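Local coordinates for protein-glutamine gamma-glutamyltransferase 2 (Pagrus major, PDB 1G0D) that probably acts as a calcium-dependent acyltransferase that joins peptide-bound glutamine to lysine side chains or other primary amines, cross-linking or aminating proteins, at residues 162-165 with 170-173; 291-296 with 438-443; 420-425 with 431-436. One frame throughout, in Å; residues are numbered along the deposited sequence.

Contact 1: 162-165 with 170-173; sequences IYMG and IRSI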
loop_
_atom_site.group_PDB
_atom_site.type_symbol
_atom_site.label_atom_id
_atom_site.label_comp_id
_atom_site.label_asym_id
_atom_site.label_seq_id
_atom_site.Cartn_x
_atom_site.Cartn_y
_atom_site.Cartn_z
ATOM N N ILE A 162 5.170 1.354 -6.028
ATOM C CA ILE A 162 5.502 1.111 -4.622
ATOM C C ILE A 162 7.001 0.818 -4.587
ATOM O O ILE A 162 7.480 0.016 -5.365
ATOM C CB ILE A 162 4.703 -0.070 -4.038
ATOM C CG1 ILE A 162 3.202 0.173 -4.269
ATOM C CG2 ILE A 162 5.046 -0.225 -2.585
ATOM C CD1 ILE A 162 2.230 -0.689 -3.497
ATOM N N TYR A 163 7.756 1.490 -3.729
ATOM C CA TYR A 163 9.202 1.258 -3.675
ATOM C C TYR A 163 9.576 0.010 -2.831
ATOM O O TYR A 163 8.888 -0.343 -1.841
ATOM C CB TYR A 163 9.908 2.541 -3.191
ATOM C CG TYR A 163 9.699 3.650 -4.186
ATOM C CD1 TYR A 163 10.442 3.702 -5.349
ATOM C CD2 TYR A 163 8.612 4.522 -4.066
ATOM C CE1 TYR A 163 10.097 4.566 -6.374
ATOM C CE2 TYR A 163 8.258 5.397 -5.093
ATOM C CZ TYR A 163 8.998 5.408 -6.245
ATOM O OH TYR A 163 8.632 6.231 -7.282
ATOM N N MET A 164 10.650 -0.662 -3.251
ATOM C CA MET A 164 11.103 -1.876 -2.598
ATOM C C MET A 164 12.570 -1.989 -2.761
ATOM O O MET A 164 13.206 -1.050 -3.220
ATOM C CB MET A 164 10.445 -3.075 -3.234
ATOM C CG MET A 164 9.012 -3.136 -2.862
ATOM S SD MET A 164 8.108 -4.490 -3.576
ATOM C CE MET A 164 9.406 -5.530 -4.248
ATOM N N GLY A 165 13.096 -3.158 -2.417
ATOM C CA GLY A 165 14.528 -3.404 -2.495
ATOM C C GLY A 165 15.203 -3.108 -1.166
ATOM O O GLY A 165 14.680 -3.488 -0.126
ATOM N N ILE A 170 17.249 0.854 -4.214
ATOM C CA ILE A 170 15.791 0.933 -4.337
ATOM C C ILE A 170 15.237 0.545 -5.696
ATOM O O ILE A 170 15.712 1.008 -6.717
ATOM C CB ILE A 170 15.305 2.368 -4.052
ATOM C CG1 ILE A 170 15.725 2.787 -2.646
ATOM C CG2 ILE A 170 13.803 2.461 -4.216
ATOM C CD1 ILE A 170 15.298 4.144 -2.304
ATOM N N ARG A 171 14.222 -0.301 -5.700
ATOM C CA ARG A 171 13.591 -0.713 -6.943
ATOM C C ARG A 171 12.109 -0.296 -6.893
ATOM O O ARG A 171 11.535 -0.102 -5.824
ATOM C CB ARG A 171 13.740 -2.235 -7.137
ATOM C CG ARG A 171 12.471 -2.992 -7.663
ATOM C CD ARG A 171 12.524 -4.540 -7.419
ATOM N NE ARG A 171 12.089 -5.340 -8.576
ATOM C CZ ARG A 171 11.459 -6.526 -8.500
ATOM N NH1 ARG A 171 11.173 -7.081 -7.307
ATOM N NH2 ARG A 171 11.111 -7.160 -9.625
ATOM N N SER A 172 11.499 -0.138 -8.058
ATOM C CA SER A 172 10.107 0.256 -8.118
ATOM C C SER A 172 9.253 -0.789 -8.754
ATOM O O SER A 172 9.654 -1.416 -9.747
ATOM C CB SER A 172 9.916 1.498 -8.974
ATOM O OG SER A 172 11.028 2.356 -8.910
ATOM N N ILE A 173 8.071 -0.998 -8.192
ATOM C CA ILE A 173 7.166 -1.893 -8.853
ATOM C C ILE A 173 5.878 -1.138 -9.043
ATOM O O ILE A 173 5.353 -0.501 -8.120
ATOM C CB ILE A 173 6.897 -3.193 -8.099
ATOM C CG1 ILE A 173 6.094 -2.903 -6.862
ATOM C CG2 ILE A 173 8.204 -3.899 -7.798
ATOM C CD1 ILE A 173 4.854 -3.710 -6.820
#
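The carbonyl O of Met164 is held from two sources on the facing strand. It accepts a hydrogen bond from Arg171 N at 2.8 Å, and Ile170 CA adds a CA-H...O contact to the same O. The amide lies above the carbonyl plane, not on a lone pair, although its N-H points nearly straight at the oxygen (171°). The partner bond, from Met164 N to Arg171 O, is also 2.8 Å long. Ile162 and Ile173 form the next hydrogen-bonded pair.

Tyr163 faces Ser172 between these two pairs. Its ring atom CD1 packs on Ile170 CG2 at 3.8 Å, and CE1 comes within 3.5 Å of Ser172 OG. The hydroxyl reaches further and probably hydrogen-bonds to His432 O. With an alanine at Tyr163 the ring is gone; a gap would probably open beside Ile170 CG2 and Ser172, and His432 O would lose this hydroxyl partner.

Met164, Arg171 and Ile173 share the other face. The Met164 chain bends at chi3 (12°), which brings CE within 3.9 Å of Arg171 NH1. Ile173 CG2 lies over one face of the guanidinium, offset toward its rim. The charged end is anchored elsewhere, by a salt bridge to Asp672. Regular pairing of this kind, closed by a short loop, is that of an antiparallel beta hairpin, here strands 159-164 and 169-176.

Contact 2: 291-296 with 438-443; sequences RPITNF and LHYKYP. With SO4 (sulfate ion), chain B.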
loop_
_atom_site.group_PDB
_atom_site.type_symbol
_atom_site.label_atom_id
_atom_site.label_comp_id
_atom_site.label_asym_id
_atom_site.label_seq_id
_atom_site.Cartn_x
_atom_site.Cartn_y
_atom_site.Cartn_z
ATOM N N ARG A 291 -1.699 7.410 -0.047
ATOM C CA ARG A 291 -0.503 7.062 -0.816
ATOM C C ARG A 291 0.339 6.027 -0.089
ATOM O O ARG A 291 0.591 6.143 1.117
ATOM C CB ARG A 291 0.372 8.269 -1.071
ATOM C CG ARG A 291 0.600 9.123 0.140
ATOM C CD ARG A 291 1.560 10.227 -0.183
ATOM N NE ARG A 291 1.904 10.970 1.012
ATOM C CZ ARG A 291 2.565 12.115 1.015
ATOM N NH1 ARG A 291 2.961 12.662 -0.131
ATOM N NH2 ARG A 291 2.840 12.702 2.172
ATOM N N PRO A 292 0.757 4.972 -0.794
ATOM C CA PRO A 292 1.579 3.950 -0.144
ATOM C C PRO A 292 2.961 4.464 0.177
ATOM O O PRO A 292 3.656 4.938 -0.732
ATOM C CB PRO A 292 1.647 2.831 -1.176
ATOM C CG PRO A 292 0.505 3.109 -2.077
ATOM C CD PRO A 292 0.444 4.590 -2.175
ATOM N N ILE A 293 3.358 4.400 1.453
ATOM C CA ILE A 293 4.714 4.822 1.784
ATOM C C ILE A 293 5.581 3.610 2.181
ATOM O O ILE A 293 5.081 2.671 2.800
ATOM C CB ILE A 293 4.779 5.934 2.870
ATOM C CG1 ILE A 293 4.897 5.314 4.187
ATOM C CG2 ILE A 293 3.644 6.936 2.812
ATOM C CD1 ILE A 293 6.164 5.816 4.711
ATOM N N THR A 294 6.859 3.619 1.776
ATOM C CA THR A 294 7.800 2.523 2.078
ATOM C C THR A 294 8.933 2.970 2.995
ATOM O O THR A 294 9.535 4.012 2.787
ATOM C CB THR A 294 8.438 1.955 0.790
ATOM O OG1 THR A 294 7.417 1.449 -0.064
ATOM C CG2 THR A 294 9.305 0.812 1.091
ATOM N N ASN A 295 9.246 2.169 4.003
ATOM C CA ASN A 295 10.296 2.502 4.955
ATOM C C ASN A 295 11.455 1.571 4.751
ATOM O O ASN A 295 11.246 0.360 4.702
ATOM C CB ASN A 295 9.760 2.292 6.354
ATOM C CG ASN A 295 10.700 2.775 7.410
ATOM O OD1 ASN A 295 11.468 3.707 7.181
ATOM N ND2 ASN A 295 10.653 2.148 8.587
ATOM N N PHE A 296 12.668 2.077 4.612
ATOM C CA PHE A 296 13.787 1.149 4.449
ATOM C C PHE A 296 14.473 0.995 5.814
ATOM O O PHE A 296 14.590 1.958 6.559
ATOM C CB PHE A 296 14.718 1.646 3.351
ATOM C CG PHE A 296 14.113 1.514 1.961
ATOM C CD1 PHE A 296 14.164 0.301 1.272
ATOM C CD2 PHE A 296 13.485 2.596 1.347
ATOM C CE1 PHE A 296 13.591 0.159 -0.009
ATOM C CE2 PHE A 296 12.904 2.462 0.056
ATOM C CZ PHE A 296 12.963 1.241 -0.615
ATOM N N LEU A 438 12.009 13.343 6.015
ATOM C CA LEU A 438 11.883 14.457 6.929
ATOM C C LEU A 438 10.450 14.730 7.468
ATOM O O LEU A 438 10.306 15.447 8.440
ATOM C CB LEU A 438 12.478 15.695 6.278
ATOM C CG LEU A 438 12.505 16.844 7.271
ATOM C CD1 LEU A 438 13.580 16.632 8.292
ATOM C CD2 LEU A 438 12.756 18.117 6.536
ATOM N N HIS A 439 9.396 14.178 6.853
ATOM C CA HIS A 439 8.022 14.387 7.358
ATOM C C HIS A 439 7.940 13.576 8.644
ATOM O O HIS A 439 7.102 13.823 9.523
ATOM C CB HIS A 439 6.940 13.748 6.483
ATOM C CG HIS A 439 6.802 14.309 5.111
ATOM N ND1 HIS A 439 7.567 15.353 4.637
ATOM C CD2 HIS A 439 5.967 13.961 4.101
ATOM C CE1 HIS A 439 7.217 15.624 3.388
ATOM N NE2 HIS A 439 6.245 14.799 3.040
ATOM N N TYR A 440 8.763 12.531 8.686
ATOM C CA TYR A 440 8.773 11.618 9.812
ATOM C C TYR A 440 9.788 11.926 10.839
ATOM O O TYR A 440 9.512 11.761 12.017
ATOM C CB TYR A 440 8.980 10.183 9.356
ATOM C CG TYR A 440 7.741 9.619 8.729
ATOM C CD1 TYR A 440 7.547 9.668 7.350
ATOM C CD2 TYR A 440 6.765 9.024 9.513
ATOM C CE1 TYR A 440 6.416 9.134 6.771
ATOM C CE2 TYR A 440 5.621 8.484 8.949
ATOM C CZ TYR A 440 5.453 8.537 7.577
ATOM O OH TYR A 440 4.337 7.955 7.022
ATOM N N LYS A 441 10.966 12.381 10.433
ATOM C CA LYS A 441 11.944 12.647 11.462
ATOM C C LYS A 441 12.937 13.757 11.226
ATOM O O LYS A 441 13.321 14.034 10.104
ATOM C CB LYS A 441 12.695 11.353 11.800
ATOM C CG LYS A 441 12.979 10.438 10.630
ATOM C CD LYS A 441 13.100 9.033 11.127
ATOM C CE LYS A 441 14.520 8.520 10.971
ATOM N NZ LYS A 441 14.966 7.881 12.249
ATOM N N TYR A 442 13.360 14.382 12.313
ATOM C CA TYR A 442 14.304 15.457 12.233
ATOM C C TYR A 442 15.594 14.833 11.801
ATOM O O TYR A 442 15.842 13.686 12.104
ATOM C CB TYR A 442 14.421 16.083 13.579
ATOM C CG TYR A 442 13.265 16.995 13.813
ATOM C CD1 TYR A 442 13.177 18.198 13.123
ATOM C CD2 TYR A 442 12.291 16.697 14.753
ATOM C CE1 TYR A 442 12.158 19.083 13.365
ATOM C CE2 TYR A 442 11.267 17.579 15.003
ATOM C CZ TYR A 442 11.208 18.780 14.303
ATOM O OH TYR A 442 10.189 19.685 14.531
ATOM N N PRO A 443 16.443 15.580 11.085
ATOM C CA PRO A 443 17.710 15.020 10.618
ATOM C C PRO A 443 18.519 14.462 11.752
ATOM O O PRO A 443 18.493 14.979 12.860
ATOM C CB PRO A 443 18.398 16.184 9.919
ATOM C CG PRO A 443 17.642 17.394 10.332
ATOM C CD PRO A 443 16.277 16.991 10.712
HETATM S S SO4 B . 3.102 16.388 1.246
HETATM O O1 SO4 B . 3.200 16.138 2.604
HETATM O O2 SO4 B . 1.729 16.405 0.907
HETATM O O3 SO4 B . 3.547 17.704 1.157
HETATM O O4 SO4 B . 3.975 15.509 0.519
#
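Arg291 and His439 come together through their torsions. Arg291 CG sits between the backbone N and the carbonyl carbon (chi1 46°), and from there the chain runs extended to NE. His439 CG lies anti to its carbonyl carbon (chi1 -65°), which turns the imidazole toward the arginine. Arg291 belongs to strand 290-298, an outermost strand of a four-stranded antiparallel sheet in the transglutaminase core. The next two strands of that sheet carry the active-site residues His332 and Asp355. His439 lies on the short helix 437-440.

The two groups approach without a direct hydrogen bond. Arg291 NH2 meets the imidazole edge at CD2, 3.9 Å away. A sulfate ion, probably from the crystallisation liquor, bridges them. Its O4 lies at the guanidinium edge and in its plane, and it accepts a hydrogen bond from Arg291 NH1 at 3.1 Å. Arg291 NH2 gives weak bonds to O4 and O1. His439 NE2 gives another weak one to O4, at 3.5 Å. Trp351 NE1 also binds the anion, and its indole makes a cation-pi contact with Arg291. The guanidinium is further held by a salt bridge from NH2 to Glu336, so its orientation does not depend on the sulfate alone.

Two residues along the strand from Arg291, Ile293 meets Tyr440, and the two side chains come from opposite directions. The phenol oxygen is tied to Trp334 NE1. Ile293 CD1 packs at the phenol end of the ring, 3.6 Å from Tyr440 OH and 3.9 Å from Tyr440 CE1.

Contact 3: 420-425 with 431-436; sequences GKNIST and NHREDV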
loop_
_atom_site.group_PDB
_atom_site.type_symbol
_atom_site.label_atom_id
_atom_site.label_comp_id
_atom_site.label_asym_id
_atom_site.label_seq_id
_atom_site.Cartn_x
_atom_site.Cartn_y
_atom_site.Cartn_z
ATOM N N GLY A 420 14.483 3.524 9.455
ATOM C CA GLY A 420 13.727 4.558 8.763
ATOM C C GLY A 420 14.631 5.343 7.852
ATOM O O GLY A 420 14.834 6.561 8.012
ATOM N N LYS A 421 15.147 4.652 6.849
ATOM C CA LYS A 421 16.095 5.286 5.992
ATOM C C LYS A 421 15.609 6.144 4.859
ATOM O O LYS A 421 15.830 7.345 4.889
ATOM C CB LYS A 421 17.094 4.260 5.483
ATOM C CG LYS A 421 18.530 4.688 5.705
ATOM C CD LYS A 421 19.102 4.099 6.983
ATOM C CE LYS A 421 19.551 2.670 6.759
ATOM N NZ LYS A 421 20.520 2.241 7.787
ATOM N N ASN A 422 14.966 5.603 3.846
ATOM C CA ASN A 422 14.600 6.531 2.793
ATOM C C ASN A 422 13.131 6.454 2.556
ATOM O O ASN A 422 12.687 6.078 1.490
ATOM C CB ASN A 422 15.377 6.211 1.509
ATOM C CG ASN A 422 16.871 6.608 1.597
ATOM O OD1 ASN A 422 17.209 7.673 2.096
ATOM N ND2 ASN A 422 17.762 5.741 1.108
ATOM N N ILE A 423 12.376 6.787 3.583
ATOM C CA ILE A 423 10.931 6.753 3.486
ATOM C C ILE A 423 10.581 7.319 2.108
ATOM O O ILE A 423 10.954 8.427 1.765
ATOM C CB ILE A 423 10.342 7.576 4.626
ATOM C CG1 ILE A 423 11.363 7.610 5.771
ATOM C CG2 ILE A 423 9.026 6.997 5.067
ATOM C CD1 ILE A 423 10.870 7.043 7.076
ATOM N N SER A 424 9.879 6.529 1.310
ATOM C CA SER A 424 9.556 6.906 -0.051
ATOM C C SER A 424 8.090 6.779 -0.385
ATOM O O SER A 424 7.393 5.938 0.175
ATOM C CB SER A 424 10.324 5.994 -1.004
ATOM O OG SER A 424 11.717 6.227 -0.929
ATOM N N THR A 425 7.639 7.625 -1.311
ATOM C CA THR A 425 6.283 7.580 -1.813
ATOM C C THR A 425 6.398 8.084 -3.245
ATOM O O THR A 425 7.376 8.740 -3.595
ATOM C CB THR A 425 5.321 8.450 -0.997
ATOM O OG1 THR A 425 3.980 8.095 -1.337
ATOM C CG2 THR A 425 5.498 9.933 -1.303
ATOM N N ASN A 431 6.972 9.576 -12.259
ATOM C CA ASN A 431 6.907 8.367 -11.464
ATOM C C ASN A 431 8.158 8.267 -10.614
ATOM O O ASN A 431 8.626 7.170 -10.279
ATOM C CB ASN A 431 6.697 7.146 -12.387
ATOM C CG ASN A 431 5.254 7.097 -12.987
ATOM O OD1 ASN A 431 4.851 7.997 -13.742
ATOM N ND2 ASN A 431 4.480 6.060 -12.633
ATOM N N HIS A 432 8.664 9.447 -10.242
ATOM C CA HIS A 432 9.857 9.575 -9.417
ATOM C C HIS A 432 9.544 9.279 -7.967
ATOM O O HIS A 432 8.407 9.382 -7.520
ATOM C CB HIS A 432 10.475 10.982 -9.483
ATOM C CG HIS A 432 10.089 11.782 -10.692
ATOM N ND1 HIS A 432 9.859 13.143 -10.640
ATOM C CD2 HIS A 432 9.941 11.428 -11.993
ATOM C CE1 HIS A 432 9.586 13.593 -11.853
ATOM N NE2 HIS A 432 9.629 12.572 -12.694
ATOM N N ARG A 433 10.600 8.918 -7.250
ATOM C CA ARG A 433 10.556 8.577 -5.842
ATOM C C ARG A 433 10.715 9.891 -5.134
ATOM O O ARG A 433 11.589 10.695 -5.459
ATOM C CB ARG A 433 11.719 7.613 -5.492
ATOM C CG ARG A 433 12.054 7.363 -4.007
ATOM C CD ARG A 433 13.373 6.548 -3.824
ATOM N NE ARG A 433 14.521 7.385 -3.455
ATOM C CZ ARG A 433 14.664 7.991 -2.270
ATOM N NH1 ARG A 433 13.736 7.855 -1.324
ATOM N NH2 ARG A 433 15.720 8.772 -2.019
ATOM N N GLU A 434 9.835 10.109 -4.180
ATOM C CA GLU A 434 9.854 11.311 -3.397
ATOM C C GLU A 434 10.324 10.928 -2.014
ATOM O O GLU A 434 9.639 10.179 -1.327
ATOM C CB GLU A 434 8.443 11.861 -3.341
ATOM C CG GLU A 434 8.094 12.582 -2.081
ATOM C CD GLU A 434 7.689 13.995 -2.377
ATOM O OE1 GLU A 434 6.813 14.557 -1.655
ATOM O OE2 GLU A 434 8.272 14.526 -3.359
ATOM N N ASP A 435 11.477 11.420 -1.592
ATOM C CA ASP A 435 11.934 11.071 -0.253
ATOM C C ASP A 435 11.165 11.881 0.786
ATOM O O ASP A 435 11.328 13.074 0.930
ATOM C CB ASP A 435 13.432 11.284 -0.113
ATOM C CG ASP A 435 13.958 10.795 1.216
ATOM O OD1 ASP A 435 13.384 11.199 2.248
ATOM O OD2 ASP A 435 14.929 10.009 1.239
ATOM N N VAL A 436 10.351 11.178 1.538
ATOM C CA VAL A 436 9.458 11.755 2.508
ATOM C C VAL A 436 9.968 11.620 3.967
ATOM O O VAL A 436 9.281 11.934 4.928
ATOM C CB VAL A 436 8.076 11.079 2.190
ATOM C CG1 VAL A 436 7.616 10.241 3.254
ATOM C CG2 VAL A 436 7.095 12.097 1.810
#
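This beta hairpin of strands 424-426 and 433-435 carries Glu434, a probable calcium ligand by analogy with related enzymes. Thr425 and Glu434 form its hydrogen-bonded pair. Glu434 N bonds to Thr425 O at 2.9 Å. Beyond the non-hydrogen-bonded pair of Ser424 and Asp435, Val436 N bonds to Ile423 O at 2.8 Å.

Ser424 OG is the polar centre of one face. It donates to Asn422 O and accepts from Arg433 NH1 at 2.6 Å, with OG close to the guanidinium plane. The Arg433 chain leaves with CG anti to the backbone N (chi1 167°) and bends at chi3 (102°), which brings the NH1 edge of the guanidinium round to the serine hydroxyl. Asp435 OD2 lies at the edge of the same group, in its plane, and forms a salt bridge to NH1 at 3.6 Å. OD1 of that carboxylate is held by Thr437 OG1.

On the other face Thr425 CG2 packs alongside Glu434 CG at 3.8 Å. Thr425 OG1 bonds to Pro292 O of strand 290-298, and Ser424 pairs with Thr294 through the backbone. Tyr163 of strand 159-164 touches Ser424 and Arg433, while Ile423 rests on Thr437 and Tyr440 of helix 437-440.

From the N terminus, contact 1 comes first and closes the tight loop between strands 159-164 and 169-176. Strand 290-298 follows and opens contact 2, which closes only at 438-443, some 140 residues later. Contact 3 is nested inside that loop and closes a short turn of its own. Helix 437-440 then follows directly on strand 433-435, so contacts 2 and 3 lie close together, with centres about 7 Å apart. Strand 290-298 lies against both hairpins: Thr294 OG1 probably bonds to Tyr163 O, and Phe296 O to Lys421 N. Contacts 1 and 3 each pair one hairpin's strands, contact 2 joins the short helix to strand 290-298, and bonds between contacts bring both hairpins to that outermost strand.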